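Side-chain contacts in cobalamin biosynthesis protein CobN (Mycobacterium tuberculosis, PDB 7C6O), which is the large, catalytic subunit of cobaltochelatase, the enzyme that inserts cobalt into a corrin ring during cobalamin biosynthesis: residues 612-617 against 826-831; 714-719 against 799-804. One frame throughout, in Å; residues are numbered along the deposited sequence.

Contact 1 (612-617 against 826-831); sequences HLIPPM and GSPLRG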
ATOM      1  N   HIS A 612      -8.307  10.661   4.364  1.00 12.55           N
ATOM      2  CA  HIS A 612      -8.469  11.862   5.165  1.00 12.67           C
ATOM      3  C   HIS A 612      -7.173  12.660   5.196  1.00 13.14           C
ATOM      4  O   HIS A 612      -6.086  12.152   4.908  1.00 12.05           O
ATOM      5  CB  HIS A 612      -8.945  11.543   6.599  1.00 11.89           C
ATOM      6  CG  HIS A 612      -7.939  10.823   7.447  1.00 12.27           C
ATOM      7  ND1 HIS A 612      -6.832  11.445   7.983  1.00 15.12           N
ATOM      8  CD2 HIS A 612      -7.895   9.541   7.882  1.00 14.53           C
ATOM      9  CE1 HIS A 612      -6.139  10.574   8.696  1.00 13.16           C
ATOM     10  NE2 HIS A 612      -6.763   9.411   8.652  1.00 13.16           N
ATOM     11  N   LEU A 613      -7.320  13.928   5.561  1.00 12.31           N
ATOM     12  CA  LEU A 613      -6.229  14.883   5.486  1.00 14.23           C
ATOM     13  C   LEU A 613      -5.124  14.541   6.483  1.00 14.24           C
ATOM     14  O   LEU A 613      -5.340  13.878   7.501  1.00 12.59           O
ATOM     15  CB  LEU A 613      -6.760  16.295   5.744  1.00 12.23           C
ATOM     16  CG  LEU A 613      -5.842  17.473   5.414  1.00 15.57           C
ATOM     17  CD1 LEU A 613      -5.466  17.469   3.941  1.00 16.71           C
ATOM     18  CD2 LEU A 613      -6.511  18.780   5.797  1.00 16.40           C
ATOM     19  N   ILE A 614      -3.918  15.000   6.163  1.00 13.76           N
ATOM     20  CA  ILE A 614      -2.774  14.935   7.068  1.00 12.37           C
ATOM     21  C   ILE A 614      -3.072  15.794   8.293  1.00 15.92           C
ATOM     22  O   ILE A 614      -3.940  16.678   8.231  1.00 14.23           O
ATOM     23  CB  ILE A 614      -1.491  15.398   6.361  1.00 13.50           C
ATOM     24  CG1 ILE A 614      -1.608  16.872   5.966  1.00 14.83           C
ATOM     25  CG2 ILE A 614      -1.220  14.526   5.138  1.00 12.79           C
ATOM     26  CD1 ILE A 614      -0.294  17.504   5.555  1.00 14.15           C
ATOM     27  N   PRO A 615      -2.396  15.579   9.419  1.00 14.43           N
ATOM     28  CA  PRO A 615      -2.578  16.468  10.572  1.00 15.82           C
ATOM     29  C   PRO A 615      -2.175  17.890  10.225  1.00 15.00           C
ATOM     30  O   PRO A 615      -1.429  18.115   9.260  1.00 17.61           O
ATOM     31  CB  PRO A 615      -1.644  15.867  11.638  1.00 16.20           C
ATOM     32  CG  PRO A 615      -0.682  15.011  10.880  1.00 15.81           C
ATOM     33  CD  PRO A 615      -1.450  14.486   9.708  1.00 14.39           C
ATOM     34  N   PRO A 616      -2.658  18.880  10.973  1.00 14.63           N
ATOM     35  CA  PRO A 616      -2.167  20.244  10.769  1.00 16.53           C
ATOM     36  C   PRO A 616      -0.667  20.301  11.019  1.00 17.08           C
ATOM     37  O   PRO A 616      -0.147  19.642  11.922  1.00 17.44           O
ATOM     38  CB  PRO A 616      -2.952  21.064  11.800  1.00 18.14           C
ATOM     39  CG  PRO A 616      -3.334  20.080  12.851  1.00 18.08           C
ATOM     40  CD  PRO A 616      -3.581  18.788  12.117  1.00 15.53           C
ATOM     41  N   MET A 617       0.028  21.079  10.188  1.00 15.58           N
ATOM     42  CA  MET A 617       1.478  21.201  10.224  1.00 13.93           C
ATOM     43  C   MET A 617       1.880  22.649  10.469  1.00 15.96           C
ATOM     44  O   MET A 617       1.166  23.581  10.088  1.00 18.94           O
ATOM     45  CB  MET A 617       2.112  20.718   8.910  1.00 12.07           C
ATOM     46  CG  MET A 617       1.703  19.311   8.494  1.00 13.16           C
ATOM     47  SD  MET A 617       2.298  18.026   9.613  1.00 15.83           S
ATOM     48  CE  MET A 617       4.069  18.140   9.357  1.00 16.53           C
ATOM     49  N   GLY A 826      -0.403   9.930  -1.439  1.00 13.49           N
ATOM     50  CA  GLY A 826       0.917  10.462  -1.195  1.00 15.06           C
ATOM     51  C   GLY A 826       0.835  11.667  -0.284  1.00 15.64           C
ATOM     52  O   GLY A 826      -0.216  11.984   0.270  1.00 14.35           O
ATOM     53  N   SER A 827       1.970  12.355  -0.138  1.00 13.23           N
ATOM     54  CA  SER A 827       2.075  13.474   0.790  1.00 12.53           C
ATOM     55  C   SER A 827       1.854  14.787   0.061  1.00 14.55           C
ATOM     56  O   SER A 827       2.595  15.086  -0.890  1.00 14.13           O
ATOM     57  CB  SER A 827       3.439  13.480   1.468  1.00 13.64           C
ATOM     58  OG  SER A 827       3.658  14.710   2.145  1.00 13.60           O
ATOM     59  N   PRO A 828       0.883  15.607   0.470  1.00 13.30           N
ATOM     60  CA  PRO A 828       0.750  16.947  -0.118  1.00 17.06           C
ATOM     61  C   PRO A 828       1.850  17.906   0.308  1.00 18.41           C
ATOM     62  O   PRO A 828       1.862  19.053  -0.152  1.00 21.36           O
ATOM     63  CB  PRO A 828      -0.622  17.413   0.388  1.00 17.04           C
ATOM     64  CG  PRO A 828      -0.788  16.699   1.693  1.00 14.90           C
ATOM     65  CD  PRO A 828      -0.122  15.353   1.520  1.00 14.22           C
ATOM     66  N   LEU A 829       2.761  17.475   1.179  1.00 17.94           N
ATOM     67  CA  LEU A 829       3.925  18.260   1.568  1.00 18.00           C
ATOM     68  C   LEU A 829       5.137  17.985   0.687  1.00 16.52           C
ATOM     69  O   LEU A 829       6.166  18.650   0.846  1.00 16.39           O
ATOM     70  CB  LEU A 829       4.286  17.983   3.031  1.00 17.79           C
ATOM     71  CG  LEU A 829       3.186  18.192   4.072  1.00 21.19           C
ATOM     72  CD1 LEU A 829       3.695  17.830   5.462  1.00 17.49           C
ATOM     73  CD2 LEU A 829       2.683  19.629   4.040  1.00 21.32           C
ATOM     74  N   ARG A 830       5.044  17.024  -0.231  1.00 13.25           N
ATOM     75  CA  ARG A 830       6.141  16.674  -1.122  1.00 15.49           C
ATOM     76  C   ARG A 830       5.854  17.107  -2.559  1.00 15.95           C
ATOM     77  O   ARG A 830       6.261  16.438  -3.512  1.00 16.73           O
ATOM     78  CB  ARG A 830       6.421  15.173  -1.052  1.00 14.33           C
ATOM     79  CG  ARG A 830       7.855  14.765  -1.380  1.00 18.39           C
ATOM     80  CD  ARG A 830       8.009  13.253  -1.273  1.00 17.24           C
ATOM     81  NE  ARG A 830       9.398  12.801  -1.335  1.00 18.05           N
ATOM     82  CZ  ARG A 830       9.964  12.256  -2.409  1.00 19.07           C
ATOM     83  NH1 ARG A 830       9.266  12.100  -3.527  1.00 16.29           N
ATOM     84  NH2 ARG A 830      11.232  11.867  -2.366  1.00 19.12           N
ATOM     85  N   GLY A 831       5.149  18.224  -2.724  1.00 18.07           N
ATOM     86  CA  GLY A 831       4.876  18.750  -4.048  1.00 19.36           C
ATOM     87  C   GLY A 831       3.868  17.955  -4.844  1.00 18.74           C
ATOM     88  O   GLY A 831       3.935  17.939  -6.077  1.00 17.11           O
TER

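Contact 2 (714-719 against 799-804); sequences LDLVLA and PRLAGT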
ATOM      1  N   LEU A 714      -3.401  28.743   7.300  1.00 20.80           N
ATOM      2  CA  LEU A 714      -2.236  29.489   6.836  1.00 20.90           C
ATOM      3  C   LEU A 714      -0.963  28.656   6.955  1.00 18.91           C
ATOM      4  O   LEU A 714      -0.177  28.564   6.005  1.00 18.88           O
ATOM      5  CB  LEU A 714      -2.112  30.795   7.624  1.00 21.80           C
ATOM      6  CG  LEU A 714      -0.802  31.582   7.552  1.00 23.60           C
ATOM      7  CD1 LEU A 714      -0.465  31.965   6.127  1.00 26.03           C
ATOM      8  CD2 LEU A 714      -0.884  32.824   8.430  1.00 20.44           C
ATOM      9  N   ASP A 715      -0.749  28.034   8.118  1.00 17.76           N
ATOM     10  CA  ASP A 715       0.451  27.224   8.320  1.00 19.35           C
ATOM     11  C   ASP A 715       0.488  26.031   7.373  1.00 17.85           C
ATOM     12  O   ASP A 715       1.544  25.699   6.822  1.00 17.35           O
ATOM     13  CB  ASP A 715       0.530  26.751   9.771  1.00 24.50           C
ATOM     14  CG  ASP A 715       1.063  27.820  10.707  1.00 30.98           C
ATOM     15  OD1 ASP A 715       2.092  28.446  10.377  1.00 31.53           O
ATOM     16  OD2 ASP A 715       0.449  28.031  11.774  1.00 33.64           O
ATOM     17  N   LEU A 716      -0.652  25.366   7.178  1.00 19.53           N
ATOM     18  CA  LEU A 716      -0.675  24.200   6.301  1.00 18.62           C
ATOM     19  C   LEU A 716      -0.413  24.591   4.852  1.00 19.39           C
ATOM     20  O   LEU A 716       0.365  23.928   4.155  1.00 18.69           O
ATOM     21  CB  LEU A 716      -2.009  23.470   6.439  1.00 19.58           C
ATOM     22  CG  LEU A 716      -2.166  22.168   5.652  1.00 21.74           C
ATOM     23  CD1 LEU A 716      -1.023  21.215   5.957  1.00 19.25           C
ATOM     24  CD2 LEU A 716      -3.502  21.522   5.978  1.00 23.92           C
ATOM     25  N   VAL A 717      -1.045  25.671   4.381  1.00 18.90           N
ATOM     26  CA  VAL A 717      -0.797  26.134   3.018  1.00 19.83           C
ATOM     27  C   VAL A 717       0.667  26.519   2.844  1.00 20.97           C
ATOM     28  O   VAL A 717       1.296  26.180   1.834  1.00 20.51           O
ATOM     29  CB  VAL A 717      -1.738  27.301   2.666  1.00 21.18           C
ATOM     30  CG1 VAL A 717      -1.298  27.961   1.368  1.00 20.65           C
ATOM     31  CG2 VAL A 717      -3.171  26.802   2.545  1.00 20.65           C
ATOM     32  N   LEU A 718       1.235  27.225   3.828  1.00 21.87           N
ATOM     33  CA  LEU A 718       2.655  27.567   3.778  1.00 22.14           C
ATOM     34  C   LEU A 718       3.522  26.323   3.636  1.00 20.26           C
ATOM     35  O   LEU A 718       4.471  26.306   2.842  1.00 19.79           O
ATOM     36  CB  LEU A 718       3.057  28.343   5.032  1.00 21.57           C
ATOM     37  CG  LEU A 718       3.031  29.869   4.995  1.00 26.33           C
ATOM     38  CD1 LEU A 718       3.354  30.421   6.374  1.00 25.49           C
ATOM     39  CD2 LEU A 718       4.016  30.389   3.960  1.00 25.69           C
ATOM     40  N   ALA A 719       3.215  25.271   4.399  1.00 18.46           N
ATOM     41  CA  ALA A 719       3.998  24.042   4.310  1.00 18.52           C
ATOM     42  C   ALA A 719       3.854  23.393   2.939  1.00 19.39           C
ATOM     43  O   ALA A 719       4.836  22.895   2.373  1.00 17.71           O
ATOM     44  CB  ALA A 719       3.577  23.069   5.410  1.00 18.12           C
ATOM     45  N   PRO A 799      -9.026  25.181  -3.112  1.00 22.87           N
ATOM     46  CA  PRO A 799     -10.238  24.412  -3.447  1.00 21.20           C
ATOM     47  C   PRO A 799     -10.110  22.929  -3.150  1.00 19.78           C
ATOM     48  O   PRO A 799     -11.095  22.295  -2.748  1.00 20.96           O
ATOM     49  CB  PRO A 799     -10.416  24.680  -4.948  1.00 23.80           C
ATOM     50  CG  PRO A 799      -9.733  25.979  -5.175  1.00 26.87           C
ATOM     51  CD  PRO A 799      -8.541  25.947  -4.275  1.00 24.61           C
ATOM     52  N   ARG A 800      -8.921  22.354  -3.337  1.00 19.23           N
ATOM     53  CA  ARG A 800      -8.742  20.934  -3.051  1.00 20.46           C
ATOM     54  C   ARG A 800      -8.724  20.672  -1.550  1.00 18.41           C
ATOM     55  O   ARG A 800      -9.303  19.686  -1.082  1.00 20.21           O
ATOM     56  CB  ARG A 800      -7.461  20.429  -3.710  1.00 18.95           C
ATOM     57  CG  ARG A 800      -7.534  20.425  -5.228  1.00 16.95           C
ATOM     58  CD  ARG A 800      -6.175  20.159  -5.852  1.00 18.41           C
ATOM     59  NE  ARG A 800      -6.247  20.157  -7.309  1.00 18.38           N
ATOM     60  CZ  ARG A 800      -6.519  19.083  -8.041  1.00 18.89           C
ATOM     61  NH1 ARG A 800      -6.741  17.915  -7.451  1.00 16.91           N
ATOM     62  NH2 ARG A 800      -6.568  19.174  -9.364  1.00 19.36           N
ATOM     63  N   LEU A 801      -8.068  21.545  -0.781  1.00 19.62           N
ATOM     64  CA  LEU A 801      -8.128  21.437   0.675  1.00 21.14           C
ATOM     65  C   LEU A 801      -9.569  21.480   1.167  1.00 25.00           C
ATOM     66  O   LEU A 801      -9.929  20.779   2.121  1.00 23.95           O
ATOM     67  CB  LEU A 801      -7.311  22.550   1.331  1.00 21.65           C
ATOM     68  CG  LEU A 801      -5.842  22.256   1.629  1.00 22.60           C
ATOM     69  CD1 LEU A 801      -5.160  23.474   2.249  1.00 23.29           C
ATOM     70  CD2 LEU A 801      -5.727  21.043   2.544  1.00 21.92           C
ATOM     71  N   ALA A 802     -10.411  22.287   0.517  1.00 27.69           N
ATOM     72  CA  ALA A 802     -11.808  22.403   0.922  1.00 27.95           C
ATOM     73  C   ALA A 802     -12.543  21.070   0.861  1.00 25.90           C
ATOM     74  O   ALA A 802     -13.547  20.897   1.562  1.00 27.68           O
ATOM     75  CB  ALA A 802     -12.526  23.435   0.049  1.00 28.35           C
ATOM     76  N   GLY A 803     -12.065  20.124   0.049  1.00 22.34           N
ATOM     77  CA  GLY A 803     -12.691  18.817  -0.030  1.00 19.97           C
ATOM     78  C   GLY A 803     -12.613  18.021   1.257  1.00 19.93           C
ATOM     79  O   GLY A 803     -13.348  17.040   1.413  1.00 20.09           O
ATOM     80  N   THR A 804     -11.738  18.423   2.183  1.00 18.09           N
ATOM     81  CA  THR A 804     -11.631  17.737   3.467  1.00 17.83           C
ATOM     82  C   THR A 804     -12.955  17.748   4.223  1.00 20.20           C
ATOM     83  O   THR A 804     -13.262  16.797   4.950  1.00 18.19           O
ATOM     84  CB  THR A 804     -10.523  18.385   4.301  1.00 19.84           C
ATOM     85  OG1 THR A 804      -9.259  18.155   3.668  1.00 25.23           O
ATOM     86  CG2 THR A 804     -10.486  17.813   5.711  1.00 16.61           C
TER

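Contact 1 (612-617 against 826-831)
Ile614 and Met617 of the connection from strand 608-612 into strand 617-619 close on Pro828 and Leu829, the two central residues of a type I beta turn from Ser827 to Arg830; the contact is wholly apolar. Just before them, His612 ND1 donates 2.9 Å to Leu613 O, and because that oxygen lies close to the imidazole plane, the bond helps set the rotation of the ring. Ile614 then splits its work between two branches. Its CG2 lies 3.9 Å from Pro828 CD, the two side chains running past each other in opposite directions. The longer branch starts between the backbone N and the carbonyl carbon (chi1 64°) and carries CD1 to 3.8 Å from Leu829 CG. In Met617, chi1 sets CG 3.9 Å from Leu829 CD1, and the bends at chi2 and chi3 fold CE back to the same methyl, also at 3.9 Å. The facing turn is braced from within: Arg830 N reaches Ser827 O at 3.2 Å, and Leu829 N donates to Ser827 OG at 3.1 Å, an ST turn; the same hydroxyl is also hydrogen-bonded to Glu1065. Helix 710-722 packs on this junction, touching Leu613 and Ile614 through Leu716 and Leu829 through Ala719 and Ile720, while strand 696-698 lies against Met617.

Contact 2 (714-719 against 799-804)
Leu801 reaches from helix 784-801 to helix 710-722, where Leu716 and Val717 receive it in a small, purely apolar helix-helix packing. The leucine divides its two methyls between these neighbours, and against each of them its side chain runs at a slant. Leu716 starts out anti to its own nitrogen (chi1 -176°), and its CD2 is the methyl that meets Leu801, 4.1 Å from Leu801 CD2. Val717 is turned differently; CG1 takes the position anti to the backbone N, and CG2, anti to the carbonyl carbon, is the methyl that makes the contact. All three side chains are buried. The closest CA atoms, those of Val717 and Leu801, are 9.0 Å apart, and side chains bridge the distance. Beyond Leu801 the chain tightens into a 3-10 segment, with Gly803 N bonded to Arg800 O at 3.0 Å. On its far side, helix 710-722 meets helix 750-769 through Leu714 and Leu718, and Asp715 forms a salt bridge there with Arg761. Of the two methyl contacts that join the segments, the closer is the valine's, with Val717 CG2 3.9 Å from Leu801 CD1.

Overall arrangement
The centres of contacts 1 and 2 lie only 9 Å apart, and helix 710-722 is the element that connects them. Along the chain contact 2 is nested within contact 1: 612-617 comes first, then 714-719 and 799-804, and 826-831 last, so the mostly helical excursion between the outer pair returns to its starting point. The two contacts touch directly, with Leu613 CD2 3.5 Å from Thr804 OG1 and Met617 O 3.2 Å from Asp715 CB. Together they form continuous packing inside the CobN/magnesium chelatase family region, joining the helices to the loop that follows strand 608-612 of a mixed sheet.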